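PDB 4OEV: putative peptide ABC-transport system periplasmic peptide-binding protein from Campylobacter jejuni, which binds nickel outside the cytoplasm as the solute-binding component of an ABC-type importer, and possibly takes part in peptide transport. Local coordinates for residues A[303-306]-A[307-311]. Sequence-based numbering, arbitrary orientation.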
ATOM      1  N   ASP A 303      -3.891  28.895  -5.168  1.00 47.34           N
ATOM      2  CA  ASP A 303      -3.632  30.354  -5.119  1.00 50.18           C
ATOM      3  C   ASP A 303      -2.292  30.666  -5.813  1.00 48.21           C
ATOM      4  O   ASP A 303      -1.225  30.721  -5.168  1.00 43.05           O
ATOM      5  CB  ASP A 303      -3.605  30.828  -3.662  1.00 53.37           C
ATOM      6  CG  ASP A 303      -3.676  32.325  -3.506  1.00 59.20           C
ATOM      7  OD1 ASP A 303      -3.414  33.099  -4.463  1.00 60.84           O
ATOM      8  OD2 ASP A 303      -3.985  32.727  -2.367  1.00 62.20           O
ATOM      9  N   PRO A 304      -2.343  30.826  -7.138  1.00 48.22           N
ATOM     10  CA  PRO A 304      -1.196  31.099  -7.997  1.00 47.37           C
ATOM     11  C   PRO A 304      -0.447  32.359  -7.570  1.00 50.52           C
ATOM     12  O   PRO A 304       0.795  32.416  -7.684  1.00 43.98           O
ATOM     13  CB  PRO A 304      -1.840  31.306  -9.378  1.00 52.12           C
ATOM     14  CG  PRO A 304      -3.122  30.553  -9.310  1.00 53.30           C
ATOM     15  CD  PRO A 304      -3.597  30.712  -7.909  1.00 51.98           C
ATOM     16  N   LYS A 305      -1.191  33.353  -7.081  1.00 54.06           N
ATOM     17  CA  LYS A 305      -0.564  34.616  -6.681  1.00 56.40           C
ATOM     18  C   LYS A 305       0.295  34.397  -5.470  1.00 52.53           C
ATOM     19  O   LYS A 305       1.393  34.944  -5.384  1.00 49.83           O
ATOM     20  CB  LYS A 305      -1.577  35.716  -6.390  1.00 63.19           C
ATOM     21  CG  LYS A 305      -0.885  37.071  -6.235  1.00 68.59           C
ATOM     22  CD  LYS A 305      -1.849  38.215  -5.929  1.00 76.46           C
ATOM     23  CE  LYS A 305      -1.100  39.557  -5.871  1.00 79.00           C
ATOM     24  NZ  LYS A 305       0.113  39.479  -4.984  1.00 76.50           N
ATOM     25  N   LYS A 306      -0.211  33.608  -4.529  1.00 50.91           N
ATOM     26  CA  LYS A 306       0.541  33.296  -3.323  1.00 48.81           C
ATOM     27  C   LYS A 306       1.783  32.491  -3.656  1.00 44.88           C
ATOM     28  O   LYS A 306       2.838  32.681  -3.026  1.00 42.81           O
ATOM     29  CB  LYS A 306      -0.316  32.536  -2.313  1.00 51.11           C
ATOM     30  CG  LYS A 306       0.363  32.422  -0.963  1.00 55.38           C
ATOM     31  CD  LYS A 306      -0.635  32.099   0.136  1.00 62.55           C
ATOM     32  CE  LYS A 306       0.038  32.050   1.514  1.00 65.79           C
ATOM     33  NZ  LYS A 306      -0.963  31.944   2.627  1.00 70.53           N
ATOM     34  N   ALA A 307       1.646  31.566  -4.614  1.00 42.04           N
ATOM     35  CA  ALA A 307       2.792  30.763  -5.051  1.00 39.11           C
ATOM     36  C   ALA A 307       3.897  31.715  -5.499  1.00 39.79           C
ATOM     37  O   ALA A 307       5.017  31.622  -5.014  1.00 39.65           O
ATOM     38  CB  ALA A 307       2.421  29.809  -6.172  1.00 37.76           C
ATOM     39  N   GLU A 308       3.568  32.659  -6.392  1.00 41.06           N
ATOM     40  CA  GLU A 308       4.560  33.595  -6.883  1.00 39.89           C
ATOM     41  C   GLU A 308       5.134  34.463  -5.764  1.00 39.51           C
ATOM     42  O   GLU A 308       6.334  34.625  -5.695  1.00 39.72           O
ATOM     43  CB  GLU A 308       3.959  34.474  -8.022  1.00 43.08           C
ATOM     44  CG  GLU A 308       3.826  33.658  -9.290  1.00 43.28           C
ATOM     45  CD  GLU A 308       3.297  34.443 -10.478  1.00 52.59           C
ATOM     46  OE1 GLU A 308       2.964  35.630 -10.308  1.00 60.37           O
ATOM     47  OE2 GLU A 308       3.205  33.852 -11.572  1.00 47.98           O
ATOM     48  N   ASP A 309       4.296  34.965  -4.863  1.00 40.69           N
ATOM     49  CA  ASP A 309       4.775  35.753  -3.734  1.00 45.93           C
ATOM     50  C   ASP A 309       5.789  34.950  -2.890  1.00 43.76           C
ATOM     51  O   ASP A 309       6.790  35.501  -2.399  1.00 42.11           O
ATOM     52  CB  ASP A 309       3.597  36.197  -2.855  1.00 49.20           C
ATOM     53  CG  ASP A 309       2.728  37.237  -3.521  1.00 54.40           C
ATOM     54  OD1 ASP A 309       3.087  37.703  -4.625  1.00 53.94           O
ATOM     55  OD2 ASP A 309       1.665  37.572  -2.948  1.00 59.47           O
ATOM     56  N   LEU A 310       5.544  33.649  -2.751  1.00 39.89           N
ATOM     57  CA  LEU A 310       6.428  32.797  -1.984  1.00 39.39           C
ATOM     58  C   LEU A 310       7.761  32.618  -2.679  1.00 36.15           C
ATOM     59  O   LEU A 310       8.813  32.594  -2.016  1.00 36.30           O
ATOM     60  CB  LEU A 310       5.808  31.410  -1.743  1.00 38.46           C
ATOM     61  CG  LEU A 310       4.827  31.291  -0.570  1.00 43.02           C
ATOM     62  CD1 LEU A 310       4.029  29.988  -0.685  1.00 42.48           C
ATOM     63  CD2 LEU A 310       5.592  31.326   0.729  1.00 43.55           C
ATOM     64  N   LEU A 311       7.734  32.428  -3.994  1.00 34.30           N
ATOM     65  CA  LEU A 311       9.000  32.246  -4.717  1.00 34.62           C
ATOM     66  C   LEU A 311       9.820  33.585  -4.704  1.00 40.01           C
ATOM     67  O   LEU A 311      11.046  33.561  -4.580  1.00 38.11           O
ATOM     68  CB  LEU A 311       8.761  31.772  -6.158  1.00 31.71           C
ATOM     69  CG  LEU A 311       8.195  30.348  -6.301  1.00 30.67           C
ATOM     70  CD1 LEU A 311       8.064  29.997  -7.765  1.00 31.70           C
ATOM     71  CD2 LEU A 311       9.115  29.309  -5.616  1.00 28.82           C
TER
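The N-capped first turns of helix 304-313, on the protein surface well away from the nickel site, bring K305 and D309 together one turn apart. D303 is the N-cap: its OD1 takes the N-H of K306 at 3.2 Å, the amide coming from above the carboxylate plane, 71° out of it. The backbone carbonyl of the same aspartate receives A307 N at 3.0 Å, so this one residue serves two amides of the first turn. P304 follows at N1, where its lack of an N-H costs the helix no bond. The i to i+4 pattern then runs on through E308 N to P304 O, D309 N to K305 O at 2.9 Å and L310 N to K306 O. On the outer side K305 leaves the helix with CG anti to its own N (chi1 -169°) and stays extended until chi4, -50°, folds the ammonium back toward D309. There NZ forms a salt bridge to D309 OD2 at 3.2 Å, whose hydrogen bond is weak, with the two side chains crossing at a slant. The flank carrying A307 and L311 faces the protein, while E308 and L310 are partly covered: L310 lies on helix 256-265, A307 touches I358, and E308 OE2 makes a salt bridge to K318 NZ. The D309 carboxylate carbon CG also lies 3.2 Å from K305 O, beyond that oxygen and to one side.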